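Side-chain contacts in chorismate mutase and shikimate 5-dehydrogenase fusion protein (Clostridium acetobutylicum, PDB 3FBT), which probably catalyses the reversible NADPH-linked reduction of 3-dehydroshikimate to shikimate through the shikimate dehydrogenase part described here, which is fused to a chorismate mutase: residues Y68-M73 with A133-L138; R84-V89 with V137-K142; L221-A226 with V231-G236. All blocks are in the same frame, centred on the assembly; numbering follows the deposited sequence.

Interaction 1: Y68-M73 with A133-L138; sequences YKVEVM and AARAVL. With SO4 (sulfate ion), chain F.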
ATOM      1  N   TYR A  68     -11.587  -6.962  15.055  1.00 39.87           N
ATOM      2  CA  TYR A  68     -11.883  -5.518  14.840  1.00 39.98           C
ATOM      3  C   TYR A  68     -13.235  -5.194  14.230  1.00 39.54           C
ATOM      4  O   TYR A  68     -13.526  -4.026  13.990  1.00 38.88           O
ATOM      5  CB  TYR A  68     -10.771  -4.872  13.994  1.00 37.87           C
ATOM      6  CG  TYR A  68      -9.388  -4.971  14.627  1.00 40.87           C
ATOM      7  CD1 TYR A  68      -9.194  -4.751  16.033  1.00 39.83           C
ATOM      8  CD2 TYR A  68      -8.273  -5.204  13.834  1.00 33.88           C
ATOM      9  CE1 TYR A  68      -7.900  -4.832  16.618  1.00 42.26           C
ATOM     10  CE2 TYR A  68      -6.992  -5.249  14.399  1.00 39.75           C
ATOM     11  CZ  TYR A  68      -6.805  -5.069  15.787  1.00 41.07           C
ATOM     12  OH  TYR A  68      -5.503  -5.107  16.287  1.00 38.58           O
ATOM     13  N   LYS A  69     -14.087  -6.197  14.054  1.00 38.47           N
ATOM     14  CA  LYS A  69     -15.328  -5.974  13.266  1.00 39.80           C
ATOM     15  C   LYS A  69     -16.353  -5.094  13.970  1.00 40.64           C
ATOM     16  O   LYS A  69     -17.140  -4.387  13.320  1.00 40.51           O
ATOM     17  CB  LYS A  69     -15.958  -7.319  12.796  1.00 39.41           C
ATOM     18  CG  LYS A  69     -15.152  -7.969  11.695  1.00 40.13           C
ATOM     19  CD  LYS A  69     -16.021  -8.875  10.738  1.00 45.68           C
ATOM     20  CE  LYS A  69     -16.396 -10.170  11.385  1.00 46.79           C
ATOM     21  NZ  LYS A  69     -15.407 -10.461  12.507  1.00 43.21           N
ATOM     22  N   VAL A  70     -16.331  -5.114  15.299  1.00 40.98           N
ATOM     23  CA  VAL A  70     -17.157  -4.232  16.102  1.00 41.26           C
ATOM     24  C   VAL A  70     -16.324  -2.981  16.473  1.00 42.07           C
ATOM     25  O   VAL A  70     -16.732  -1.864  16.264  1.00 40.88           O
ATOM     26  CB  VAL A  70     -17.557  -4.976  17.379  1.00 43.11           C
ATOM     27  CG1 VAL A  70     -18.390  -4.071  18.345  1.00 40.93           C
ATOM     28  CG2 VAL A  70     -18.232  -6.302  16.997  1.00 44.82           C
ATOM     29  N   GLU A  71     -15.110  -3.179  16.947  1.00 42.90           N
ATOM     30  CA  GLU A  71     -14.326  -2.032  17.425  1.00 44.62           C
ATOM     31  C   GLU A  71     -14.126  -0.965  16.373  1.00 43.69           C
ATOM     32  O   GLU A  71     -14.191   0.237  16.671  1.00 44.13           O
ATOM     33  CB  GLU A  71     -12.972  -2.478  17.885  1.00 45.16           C
ATOM     34  CG  GLU A  71     -13.061  -3.348  19.066  1.00 52.07           C
ATOM     35  CD  GLU A  71     -13.580  -2.545  20.201  1.00 59.57           C
ATOM     36  OE1 GLU A  71     -12.805  -1.653  20.642  1.00 62.97           O
ATOM     37  OE2 GLU A  71     -14.766  -2.765  20.591  1.00 62.73           O
ATOM     38  N   VAL A  72     -13.938  -1.401  15.134  1.00 41.91           N
ATOM     39  CA  VAL A  72     -13.734  -0.480  14.032  1.00 40.17           C
ATOM     40  C   VAL A  72     -14.903   0.426  13.806  1.00 41.01           C
ATOM     41  O   VAL A  72     -14.734   1.478  13.220  1.00 41.52           O
ATOM     42  CB  VAL A  72     -13.387  -1.207  12.686  1.00 38.67           C
ATOM     43  CG1 VAL A  72     -14.669  -1.788  12.036  1.00 33.52           C
ATOM     44  CG2 VAL A  72     -12.763  -0.246  11.772  1.00 36.98           C
ATOM     45  N   MET A  73     -16.085   0.048  14.277  1.00 40.93           N
ATOM     46  CA  MET A  73     -17.257   0.865  14.037  1.00 42.37           C
ATOM     47  C   MET A  73     -17.094   2.290  14.661  1.00 43.47           C
ATOM     48  O   MET A  73     -17.700   3.259  14.208  1.00 44.10           O
ATOM     49  CB  MET A  73     -18.531   0.133  14.545  1.00 42.32           C
ATOM     50  CG  MET A  73     -18.909  -1.194  13.766  1.00 40.47           C
ATOM     51  SD  MET A  73     -20.416  -1.971  14.510  1.00 41.44           S
ATOM     52  CE  MET A  73     -21.461  -2.458  13.135  1.00 39.77           C
ATOM     53  N   ALA A 133     -18.984 -16.179  11.282  1.00 48.12           N
ATOM     54  CA  ALA A 133     -19.988 -15.440  10.566  1.00 47.17           C
ATOM     55  C   ALA A 133     -21.410 -15.684  11.028  1.00 45.36           C
ATOM     56  O   ALA A 133     -22.319 -15.303  10.337  1.00 47.60           O
ATOM     57  CB  ALA A 133     -19.853 -15.590   9.014  1.00 47.80           C
ATOM     58  N   ALA A 134     -21.627 -16.254  12.195  1.00 43.66           N
ATOM     59  CA  ALA A 134     -23.015 -16.479  12.646  1.00 41.83           C
ATOM     60  C   ALA A 134     -23.905 -15.258  12.660  1.00 41.58           C
ATOM     61  O   ALA A 134     -25.097 -15.347  12.374  1.00 41.77           O
ATOM     62  CB  ALA A 134     -23.061 -17.142  14.020  1.00 40.07           C
ATOM     63  N   ARG A 135     -23.360 -14.120  13.047  1.00 40.18           N
ATOM     64  CA  ARG A 135     -24.162 -12.920  13.111  1.00 41.37           C
ATOM     65  C   ARG A 135     -24.798 -12.571  11.762  1.00 40.66           C
ATOM     66  O   ARG A 135     -26.032 -12.300  11.649  1.00 39.62           O
ATOM     67  CB  ARG A 135     -23.262 -11.776  13.580  1.00 41.23           C
ATOM     68  CG  ARG A 135     -22.880 -11.898  15.010  1.00 45.40           C
ATOM     69  CD  ARG A 135     -22.068 -10.658  15.520  1.00 51.15           C
ATOM     70  NE  ARG A 135     -20.736 -10.673  14.906  1.00 57.47           N
ATOM     71  CZ  ARG A 135     -19.624 -10.282  15.529  1.00 60.21           C
ATOM     72  NH1 ARG A 135     -19.692  -9.845  16.783  1.00 60.16           N
ATOM     73  NH2 ARG A 135     -18.451 -10.327  14.901  1.00 56.77           N
ATOM     74  N   ALA A 136     -23.965 -12.568  10.720  1.00 38.61           N
ATOM     75  CA  ALA A 136     -24.491 -12.192   9.399  1.00 37.93           C
ATOM     76  C   ALA A 136     -25.417 -13.275   8.849  1.00 37.13           C
ATOM     77  O   ALA A 136     -26.390 -12.970   8.255  1.00 39.37           O
ATOM     78  CB  ALA A 136     -23.357 -11.911   8.422  1.00 37.47           C
ATOM     79  N   VAL A 137     -25.107 -14.530   9.054  1.00 38.04           N
ATOM     80  CA  VAL A 137     -25.967 -15.670   8.616  1.00 39.10           C
ATOM     81  C   VAL A 137     -27.364 -15.589   9.323  1.00 40.29           C
ATOM     82  O   VAL A 137     -28.400 -15.760   8.682  1.00 41.07           O
ATOM     83  CB  VAL A 137     -25.231 -16.978   8.962  1.00 38.62           C
ATOM     84  CG1 VAL A 137     -26.121 -18.242   8.951  1.00 37.44           C
ATOM     85  CG2 VAL A 137     -24.029 -17.173   8.098  1.00 39.29           C
ATOM     86  N   LEU A 138     -27.400 -15.297  10.635  1.00 42.04           N
ATOM     87  CA  LEU A 138     -28.667 -15.211  11.398  1.00 43.69           C
ATOM     88  C   LEU A 138     -29.495 -14.005  10.945  1.00 45.68           C
ATOM     89  O   LEU A 138     -30.713 -14.105  10.803  1.00 47.10           O
ATOM     90  CB  LEU A 138     -28.393 -15.089  12.910  1.00 44.04           C
ATOM     91  CG  LEU A 138     -27.740 -16.316  13.568  1.00 45.49           C
ATOM     92  CD1 LEU A 138     -27.119 -16.024  14.952  1.00 43.09           C
ATOM     93  CD2 LEU A 138     -28.724 -17.548  13.637  1.00 43.54           C
TER
HETATM   94  S   SO4 F   4     -14.784  -9.331  16.048  1.00 57.78           S
HETATM   95  O1  SO4 F   4     -15.583 -10.515  15.703  1.00 60.08           O
HETATM   96  O2  SO4 F   4     -13.970  -9.530  17.257  1.00 62.11           O
HETATM   97  O3  SO4 F   4     -13.899  -9.102  14.927  1.00 44.13           O
HETATM   98  O4  SO4 F   4     -15.726  -8.298  16.429  1.00 59.03           O

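Interaction 2: R84-V89 with V137-K142; sequences RKIGAV and VLQYLK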
ATOM      1  N   ARG A  84     -25.366  -2.396  10.556  1.00 49.37           N
ATOM      2  CA  ARG A  84     -25.864  -1.939  11.838  1.00 50.02           C
ATOM      3  C   ARG A  84     -26.617  -3.059  12.552  1.00 49.71           C
ATOM      4  O   ARG A  84     -26.413  -3.305  13.732  1.00 50.02           O
ATOM      5  CB  ARG A  84     -26.835  -0.791  11.618  1.00 50.62           C
ATOM      6  CG  ARG A  84     -26.836   0.139  12.798  1.00 56.05           C
ATOM      7  CD  ARG A  84     -28.206   0.788  13.123  1.00 63.75           C
ATOM      8  NE  ARG A  84     -28.169   0.985  14.574  1.00 68.96           N
ATOM      9  CZ  ARG A  84     -29.195   1.220  15.386  1.00 70.27           C
ATOM     10  NH1 ARG A  84     -30.442   1.342  14.931  1.00 71.85           N
ATOM     11  NH2 ARG A  84     -28.942   1.351  16.680  1.00 71.74           N
ATOM     12  N   LYS A  85     -27.495  -3.729  11.815  1.00 49.87           N
ATOM     13  CA  LYS A  85     -28.384  -4.749  12.346  1.00 48.79           C
ATOM     14  C   LYS A  85     -27.554  -5.949  12.755  1.00 46.61           C
ATOM     15  O   LYS A  85     -27.778  -6.579  13.786  1.00 45.00           O
ATOM     16  CB  LYS A  85     -29.338  -5.190  11.257  1.00 49.39           C
ATOM     17  CG  LYS A  85     -30.419  -4.182  10.967  1.00 53.26           C
ATOM     18  CD  LYS A  85     -31.521  -4.819  10.132  1.00 57.71           C
ATOM     19  CE  LYS A  85     -32.853  -4.089  10.384  1.00 60.72           C
ATOM     20  NZ  LYS A  85     -33.622  -3.905   9.133  1.00 63.04           N
ATOM     21  N   ILE A  86     -26.570  -6.258  11.929  1.00 45.14           N
ATOM     22  CA  ILE A  86     -25.746  -7.412  12.162  1.00 41.90           C
ATOM     23  C   ILE A  86     -24.909  -7.133  13.373  1.00 41.04           C
ATOM     24  O   ILE A  86     -24.615  -8.029  14.135  1.00 42.74           O
ATOM     25  CB  ILE A  86     -24.873  -7.721  10.926  1.00 42.96           C
ATOM     26  CG1 ILE A  86     -25.744  -8.149   9.747  1.00 42.23           C
ATOM     27  CG2 ILE A  86     -23.839  -8.831  11.261  1.00 42.53           C
ATOM     28  CD1 ILE A  86     -25.006  -8.296   8.356  1.00 39.24           C
ATOM     29  N   GLY A  87     -24.510  -5.887  13.570  1.00 40.91           N
ATOM     30  CA  GLY A  87     -23.583  -5.521  14.631  1.00 41.78           C
ATOM     31  C   GLY A  87     -22.079  -5.673  14.321  1.00 42.57           C
ATOM     32  O   GLY A  87     -21.275  -5.805  15.229  1.00 45.10           O
ATOM     33  N   ALA A  88     -21.661  -5.683  13.056  1.00 40.62           N
ATOM     34  CA  ALA A  88     -20.244  -5.934  12.757  1.00 38.71           C
ATOM     35  C   ALA A  88     -19.980  -5.463  11.345  1.00 37.35           C
ATOM     36  O   ALA A  88     -20.814  -5.591  10.460  1.00 36.92           O
ATOM     37  CB  ALA A  88     -19.892  -7.447  12.878  1.00 39.30           C
ATOM     38  N   VAL A  89     -18.797  -4.933  11.139  1.00 36.12           N
ATOM     39  CA  VAL A  89     -18.450  -4.392   9.837  1.00 35.21           C
ATOM     40  C   VAL A  89     -17.319  -5.202   9.342  1.00 33.90           C
ATOM     41  O   VAL A  89     -16.347  -5.406  10.089  1.00 35.01           O
ATOM     42  CB  VAL A  89     -18.090  -2.867   9.991  1.00 35.87           C
ATOM     43  CG1 VAL A  89     -17.232  -2.393   8.856  1.00 30.58           C
ATOM     44  CG2 VAL A  89     -19.429  -2.049  10.084  1.00 34.47           C
ATOM     45  N   VAL A 137     -25.107 -14.530   9.054  1.00 38.04           N
ATOM     46  CA  VAL A 137     -25.967 -15.670   8.616  1.00 39.10           C
ATOM     47  C   VAL A 137     -27.364 -15.589   9.323  1.00 40.29           C
ATOM     48  O   VAL A 137     -28.400 -15.760   8.682  1.00 41.07           O
ATOM     49  CB  VAL A 137     -25.231 -16.978   8.962  1.00 38.62           C
ATOM     50  CG1 VAL A 137     -26.121 -18.242   8.951  1.00 37.44           C
ATOM     51  CG2 VAL A 137     -24.029 -17.173   8.098  1.00 39.29           C
ATOM     52  N   LEU A 138     -27.400 -15.297  10.635  1.00 42.04           N
ATOM     53  CA  LEU A 138     -28.667 -15.211  11.398  1.00 43.69           C
ATOM     54  C   LEU A 138     -29.495 -14.005  10.945  1.00 45.68           C
ATOM     55  O   LEU A 138     -30.713 -14.105  10.803  1.00 47.10           O
ATOM     56  CB  LEU A 138     -28.393 -15.089  12.910  1.00 44.04           C
ATOM     57  CG  LEU A 138     -27.740 -16.316  13.568  1.00 45.49           C
ATOM     58  CD1 LEU A 138     -27.119 -16.024  14.952  1.00 43.09           C
ATOM     59  CD2 LEU A 138     -28.724 -17.548  13.637  1.00 43.54           C
ATOM     60  N   GLN A 139     -28.863 -12.863  10.679  1.00 44.95           N
ATOM     61  CA  GLN A 139     -29.627 -11.746  10.121  1.00 45.98           C
ATOM     62  C   GLN A 139     -30.226 -12.124   8.766  1.00 46.38           C
ATOM     63  O   GLN A 139     -31.399 -11.818   8.492  1.00 45.62           O
ATOM     64  CB  GLN A 139     -28.778 -10.491   9.965  1.00 44.99           C
ATOM     65  CG  GLN A 139     -29.587  -9.336   9.554  1.00 47.52           C
ATOM     66  CD  GLN A 139     -30.515  -8.950  10.669  1.00 51.48           C
ATOM     67  OE1 GLN A 139     -30.170  -9.088  11.845  1.00 50.21           O
ATOM     68  NE2 GLN A 139     -31.715  -8.473  10.315  1.00 56.51           N
ATOM     69  N   TYR A 140     -29.422 -12.766   7.908  1.00 45.11           N
ATOM     70  CA  TYR A 140     -29.954 -13.174   6.613  1.00 45.39           C
ATOM     71  C   TYR A 140     -31.160 -14.138   6.712  1.00 46.33           C
ATOM     72  O   TYR A 140     -32.165 -13.888   6.054  1.00 46.07           O
ATOM     73  CB  TYR A 140     -28.869 -13.796   5.771  1.00 45.16           C
ATOM     74  CG  TYR A 140     -29.302 -14.149   4.379  1.00 43.40           C
ATOM     75  CD1 TYR A 140     -29.199 -13.212   3.312  1.00 46.35           C
ATOM     76  CD2 TYR A 140     -29.797 -15.396   4.108  1.00 40.29           C
ATOM     77  CE1 TYR A 140     -29.626 -13.534   2.012  1.00 46.90           C
ATOM     78  CE2 TYR A 140     -30.241 -15.735   2.813  1.00 45.71           C
ATOM     79  CZ  TYR A 140     -30.138 -14.834   1.780  1.00 49.31           C
ATOM     80  OH  TYR A 140     -30.541 -15.270   0.539  1.00 52.99           O
ATOM     81  N   LEU A 141     -31.054 -15.212   7.516  1.00 45.44           N
ATOM     82  CA  LEU A 141     -32.125 -16.206   7.648  1.00 46.08           C
ATOM     83  C   LEU A 141     -33.450 -15.579   8.080  1.00 48.00           C
ATOM     84  O   LEU A 141     -34.537 -15.901   7.571  1.00 49.38           O
ATOM     85  CB  LEU A 141     -31.775 -17.287   8.656  1.00 45.77           C
ATOM     86  CG  LEU A 141     -30.524 -18.116   8.446  1.00 42.56           C
ATOM     87  CD1 LEU A 141     -30.248 -18.965   9.703  1.00 36.20           C
ATOM     88  CD2 LEU A 141     -30.635 -18.950   7.147  1.00 41.26           C
ATOM     89  N   LYS A 142     -33.336 -14.659   8.996  1.00 48.33           N
ATOM     90  CA  LYS A 142     -34.442 -13.959   9.509  1.00 51.32           C
ATOM     91  C   LYS A 142     -34.984 -12.950   8.465  1.00 52.19           C
ATOM     92  O   LYS A 142     -36.195 -12.825   8.296  1.00 52.82           O
ATOM     93  CB  LYS A 142     -33.995 -13.231  10.759  1.00 50.72           C
ATOM     94  CG  LYS A 142     -34.796 -12.012  10.968  1.00 53.72           C
ATOM     95  CD  LYS A 142     -34.670 -11.485  12.418  1.00 57.80           C
ATOM     96  CE  LYS A 142     -35.773 -10.468  12.700  1.00 60.16           C
ATOM     97  NZ  LYS A 142     -35.512  -9.226  11.899  1.00 61.91           N
TER

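Interaction 3: L221-A226 with V231-G236; sequences LFLKYA and VKAVNG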
ATOM      1  N   LEU A 221     -15.434 -33.347   6.932  1.00 52.02           N
ATOM      2  CA  LEU A 221     -16.160 -34.469   7.536  1.00 52.78           C
ATOM      3  C   LEU A 221     -17.646 -34.132   7.573  1.00 52.82           C
ATOM      4  O   LEU A 221     -18.504 -34.898   7.111  1.00 54.12           O
ATOM      5  CB  LEU A 221     -15.627 -34.758   8.948  1.00 53.90           C
ATOM      6  CG  LEU A 221     -16.043 -36.082   9.621  1.00 54.61           C
ATOM      7  CD1 LEU A 221     -15.735 -37.302   8.702  1.00 57.76           C
ATOM      8  CD2 LEU A 221     -15.363 -36.247  10.973  1.00 58.22           C
ATOM      9  N   PHE A 222     -17.962 -32.955   8.099  1.00 51.34           N
ATOM     10  CA  PHE A 222     -19.337 -32.523   8.135  1.00 49.26           C
ATOM     11  C   PHE A 222     -20.046 -32.662   6.794  1.00 50.00           C
ATOM     12  O   PHE A 222     -21.213 -33.092   6.778  1.00 48.90           O
ATOM     13  CB  PHE A 222     -19.429 -31.087   8.638  1.00 48.61           C
ATOM     14  CG  PHE A 222     -20.797 -30.453   8.521  1.00 44.90           C
ATOM     15  CD1 PHE A 222     -21.789 -30.785   9.409  1.00 40.36           C
ATOM     16  CD2 PHE A 222     -21.057 -29.460   7.573  1.00 40.79           C
ATOM     17  CE1 PHE A 222     -22.989 -30.180   9.347  1.00 40.05           C
ATOM     18  CE2 PHE A 222     -22.254 -28.807   7.519  1.00 35.16           C
ATOM     19  CZ  PHE A 222     -23.240 -29.177   8.411  1.00 40.69           C
ATOM     20  N   LEU A 223     -19.403 -32.248   5.691  1.00 49.43           N
ATOM     21  CA  LEU A 223     -20.006 -32.365   4.385  1.00 49.78           C
ATOM     22  C   LEU A 223     -19.993 -33.789   3.727  1.00 51.43           C
ATOM     23  O   LEU A 223     -20.911 -34.136   2.973  1.00 50.51           O
ATOM     24  CB  LEU A 223     -19.408 -31.336   3.434  1.00 51.40           C
ATOM     25  CG  LEU A 223     -19.704 -29.858   3.740  1.00 47.24           C
ATOM     26  CD1 LEU A 223     -18.969 -29.044   2.705  1.00 49.21           C
ATOM     27  CD2 LEU A 223     -21.229 -29.550   3.696  1.00 42.25           C
ATOM     28  N   LYS A 224     -18.951 -34.572   3.981  1.00 52.80           N
ATOM     29  CA  LYS A 224     -18.940 -35.980   3.580  1.00 55.52           C
ATOM     30  C   LYS A 224     -20.205 -36.649   4.139  1.00 55.87           C
ATOM     31  O   LYS A 224     -21.105 -37.127   3.377  1.00 57.06           O
ATOM     32  CB  LYS A 224     -17.694 -36.675   4.143  1.00 56.21           C
ATOM     33  CG  LYS A 224     -17.633 -38.152   3.770  1.00 57.86           C
ATOM     34  CD  LYS A 224     -16.775 -38.938   4.703  1.00 57.15           C
ATOM     35  CE  LYS A 224     -15.354 -38.341   4.814  1.00 58.30           C
ATOM     36  NZ  LYS A 224     -14.337 -39.419   5.145  1.00 58.84           N
ATOM     37  N   TYR A 225     -20.301 -36.602   5.470  1.00 55.53           N
ATOM     38  CA  TYR A 225     -21.490 -37.025   6.199  1.00 55.01           C
ATOM     39  C   TYR A 225     -22.751 -36.720   5.450  1.00 55.30           C
ATOM     40  O   TYR A 225     -23.645 -37.561   5.375  1.00 56.04           O
ATOM     41  CB  TYR A 225     -21.599 -36.294   7.530  1.00 53.71           C
ATOM     42  CG  TYR A 225     -20.670 -36.786   8.567  1.00 53.95           C
ATOM     43  CD1 TYR A 225     -19.827 -37.855   8.325  1.00 52.90           C
ATOM     44  CD2 TYR A 225     -20.655 -36.189   9.831  1.00 54.68           C
ATOM     45  CE1 TYR A 225     -18.960 -38.318   9.325  1.00 54.22           C
ATOM     46  CE2 TYR A 225     -19.811 -36.601  10.801  1.00 52.38           C
ATOM     47  CZ  TYR A 225     -18.982 -37.678  10.570  1.00 55.58           C
ATOM     48  OH  TYR A 225     -18.155 -38.071  11.603  1.00 57.91           O
ATOM     49  N   ALA A 226     -22.866 -35.482   4.972  1.00 55.45           N
ATOM     50  CA  ALA A 226     -24.035 -35.061   4.247  1.00 56.07           C
ATOM     51  C   ALA A 226     -24.111 -35.844   2.944  1.00 57.25           C
ATOM     52  O   ALA A 226     -25.217 -36.167   2.481  1.00 57.73           O
ATOM     53  CB  ALA A 226     -23.971 -33.560   3.970  1.00 56.18           C
ATOM     54  N   VAL A 231     -27.987 -35.858   1.570  1.00 56.19           N
ATOM     55  CA  VAL A 231     -28.293 -34.429   1.832  1.00 55.60           C
ATOM     56  C   VAL A 231     -27.482 -33.492   0.908  1.00 54.89           C
ATOM     57  O   VAL A 231     -26.266 -33.639   0.813  1.00 53.59           O
ATOM     58  CB  VAL A 231     -28.031 -33.998   3.359  1.00 55.49           C
ATOM     59  CG1 VAL A 231     -28.659 -32.633   3.642  1.00 55.87           C
ATOM     60  CG2 VAL A 231     -28.571 -35.021   4.333  1.00 55.27           C
ATOM     61  N   LYS A 232     -28.143 -32.545   0.244  1.00 54.48           N
ATOM     62  CA  LYS A 232     -27.394 -31.581  -0.575  1.00 54.36           C
ATOM     63  C   LYS A 232     -26.300 -30.901   0.248  1.00 54.61           C
ATOM     64  O   LYS A 232     -26.545 -30.386   1.368  1.00 53.06           O
ATOM     65  CB  LYS A 232     -28.297 -30.507  -1.162  1.00 55.39           C
ATOM     66  CG  LYS A 232     -27.441 -29.417  -1.849  1.00 55.09           C
ATOM     67  CD  LYS A 232     -28.190 -28.581  -2.833  1.00 56.28           C
ATOM     68  CE  LYS A 232     -29.525 -28.146  -2.281  1.00 58.51           C
ATOM     69  NZ  LYS A 232     -30.340 -27.539  -3.402  1.00 53.94           N
ATOM     70  N   ALA A 233     -25.090 -30.893  -0.301  1.00 53.35           N
ATOM     71  CA  ALA A 233     -23.941 -30.424   0.419  1.00 52.08           C
ATOM     72  C   ALA A 233     -23.372 -29.190  -0.281  1.00 51.67           C
ATOM     73  O   ALA A 233     -23.153 -29.232  -1.495  1.00 51.68           O
ATOM     74  CB  ALA A 233     -22.882 -31.546   0.494  1.00 51.30           C
ATOM     75  N   VAL A 234     -23.127 -28.109   0.471  1.00 49.47           N
ATOM     76  CA  VAL A 234     -22.497 -26.874  -0.064  1.00 46.96           C
ATOM     77  C   VAL A 234     -21.336 -26.406   0.841  1.00 46.40           C
ATOM     78  O   VAL A 234     -21.573 -26.163   2.043  1.00 44.78           O
ATOM     79  CB  VAL A 234     -23.491 -25.741  -0.049  1.00 47.30           C
ATOM     80  CG1 VAL A 234     -23.074 -24.641  -1.023  1.00 45.82           C
ATOM     81  CG2 VAL A 234     -24.890 -26.262  -0.376  1.00 49.06           C
ATOM     82  N   ASN A 235     -20.109 -26.287   0.304  1.00 44.59           N
ATOM     83  CA  ASN A 235     -18.976 -25.673   1.075  1.00 43.61           C
ATOM     84  C   ASN A 235     -18.915 -24.144   0.861  1.00 42.79           C
ATOM     85  O   ASN A 235     -19.708 -23.632   0.133  1.00 42.57           O
ATOM     86  CB  ASN A 235     -17.642 -26.287   0.739  1.00 42.96           C
ATOM     87  CG  ASN A 235     -17.173 -25.939  -0.680  1.00 46.13           C
ATOM     88  OD1 ASN A 235     -17.492 -24.877  -1.214  1.00 46.23           O
ATOM     89  ND2 ASN A 235     -16.449 -26.860  -1.305  1.00 47.55           N
ATOM     90  N   GLY A 236     -18.006 -23.399   1.505  1.00 42.50           N
ATOM     91  CA  GLY A 236     -18.195 -21.954   1.509  1.00 41.82           C
ATOM     92  C   GLY A 236     -17.442 -21.191   0.447  1.00 42.02           C
ATOM     93  O   GLY A 236     -17.268 -19.995   0.596  1.00 42.93           O
TER

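Interaction 1: Y68-M73 with A133-L138
Lys69 and Val70, in a turn of helical backbone angles but without regular helix bonds, face Arg135 on helix 134-143 across a wide gap, the nearest pair of CA atoms, those of Lys69 and Ala133, lying 10.9 Å apart. Long side chains and a bound sulfate ion, probably from the crystallisation liquor, fill that distance. The ion sits on the backbone of the turn: Lys69 N gives sulfate O3 a nearly straight hydrogen bond of 3.0 Å at 165°, whereas Val70 N makes only a weak one to sulfate O4. From the other segment, Arg135 NH2 donates a 3.0 Å hydrogen bond to sulfate O1, bent at 144°. The Lys69 chain, bent at chi3 and chi4, curls back toward its own main chain, so that Lys69 NZ adds weak bonds to sulfate O1 and O3, each at 3.2 Å. Lys69 NZ also lies near the plane of the Arg135 guanidinium, at its edge, with NH2 3.9 Å away; the two cationic groups share the anion between them.

This is the cleft of a two-domain shikimate dehydrogenase, with the substrate-binding domain on one side and the Rossmann-type NADP domain on the other. Lys69 is the predicted proton acceptor, and its side chain lies about 4 Å from those of Asn90 and Asp105, both predicted to bind shikimate. Ala133, the N-cap of helix 134-143, belongs to the predicted NADP site, and Ala134 follows the glycine-rich turn.

Val70 supplies the apolar element. With CG1 anti to the backbone N (chi1 177°), CG2 is left beside that N and approaches the guanidinium obliquely, 3.8 Å from Arg135 NH1. The same methyl comes within 3.3 Å of sulfate O4. Farther back, the Arg135 side chain touches Ile86 of helix 81-86 and Tyr163.

Interaction 2: R84-V89 with V137-K142
Ile86 and Gln139 make the apolar part of this contact, where the backbones come nearest, their CA atoms 6.2 Å apart. Ile86 CG1 lies 3.8 Å from Gln139 CB and 4.0 Å from Gln139 CG, so the methylene stem of the glutamine, not its amide, packs on the isoleucine. The two side chains cross obliquely. Ile86 also touches Tyr106 of helix 105-115 and Asn103.

The second kind of contact sets an amide against an aliphatic chain. The Gln139 side chain sets off with CG anti to the backbone N (chi1 -173°) and then bends at chi2, which swings the amide across the Lys85 side chain at about a right angle. Gln139 NE2 comes 3.7 Å from Lys85 CD, while Gln139 CD lies 4.0 Å from Lys85 CB.

Two helices from different domains are joined here: helix 81-86, in the substrate-binding part, and helix 134-143, which follows the glycine-rich turn of the Rossmann-type NADP part. Helix 81-86 is just ending, for Gly87 turns out of it with a positive phi of 85°, a conformation that favours glycine.

Polar partners lie to the side. Gln139 NE2 is hydrogen-bonded to Asp143 OD1, one turn on along its own helix, and this bond helps fix the turn of the amide. Lys85 NZ makes a long, weak ion pair with Glu81, a residue predicted to bind NADP. A like charge is not far off either, with Lys85 NZ and Lys142 NZ 6.3 Å apart.

Interaction 3: L221-A226 with V231-G236
Ala226 O accepts a 2.9 Å hydrogen bond from Val231 N, the one hydrogen bond between segments 221-226 and 231-236. The N-H...O angle is 144°, and the donor is tilted 16° from the carbonyl plane. Around the same oxygen Val231 packs closely, its CB 3.7 Å from Ala226 O.

Past this bond the contact is apolar. Helix and strand run nearly antiparallel, at 158°, with their axes 7.9 Å apart at closest approach. Three beta carbons meet: Ala226 CB lies 4.1 Å from Val231 CB and 4.2 Å from Ala233 CB. The two methyls of Leu223 part company: Leu223 CD1 touches Asn235 CB at 3.6 Å, whereas Leu223 CD2 lies against the strand, 3.8 Å from Val234 O and near the Ala233 methyl.

Helix 221-228 and strand 232-234 complete the beta-alpha-beta unit that begins with strand 209-212 in the Rossmann-type sheet; strand 232-234 is outermost in this parallel sheet within the chain. Leu223 and Ala226 also touch strand 209-212, so the helix covers both strands.

The amide of Asn235 is turned to other partners. ND2 bonds to Val218 O and OD1 to Leu237 N, at the start of helix 237-252, just after Gly236, its N-cap and a residue predicted to bind NADP. These bonds hold the rotation of the amide while CB meets Leu223. Apolar contacts and a single backbone bond thus seat the helix on the strand, and the polar end of Asn235 is satisfied by Val218 and Leu237 beside the predicted cofactor site.

Interactions 1 and 2 are neighbours, their centres 8 Å apart, and both use helix 134-143, sharing Val137 and Leu138. They also touch through their first segments, where Lys69 O lies 2.8 Å from Val89 N, a probable hydrogen bond. Each crosses the boundary between the substrate-binding and NADP-binding parts, so this one helix meets both the turn of the predicted proton acceptor and helix 81-86. Interaction 3 comes later in the chain, about 25 Å from interaction 1 and 24 Å from interaction 2 between centres. It lies wholly within the NADP part, at the edge of the parallel sheet: two contacts join domains, and the third builds one of them.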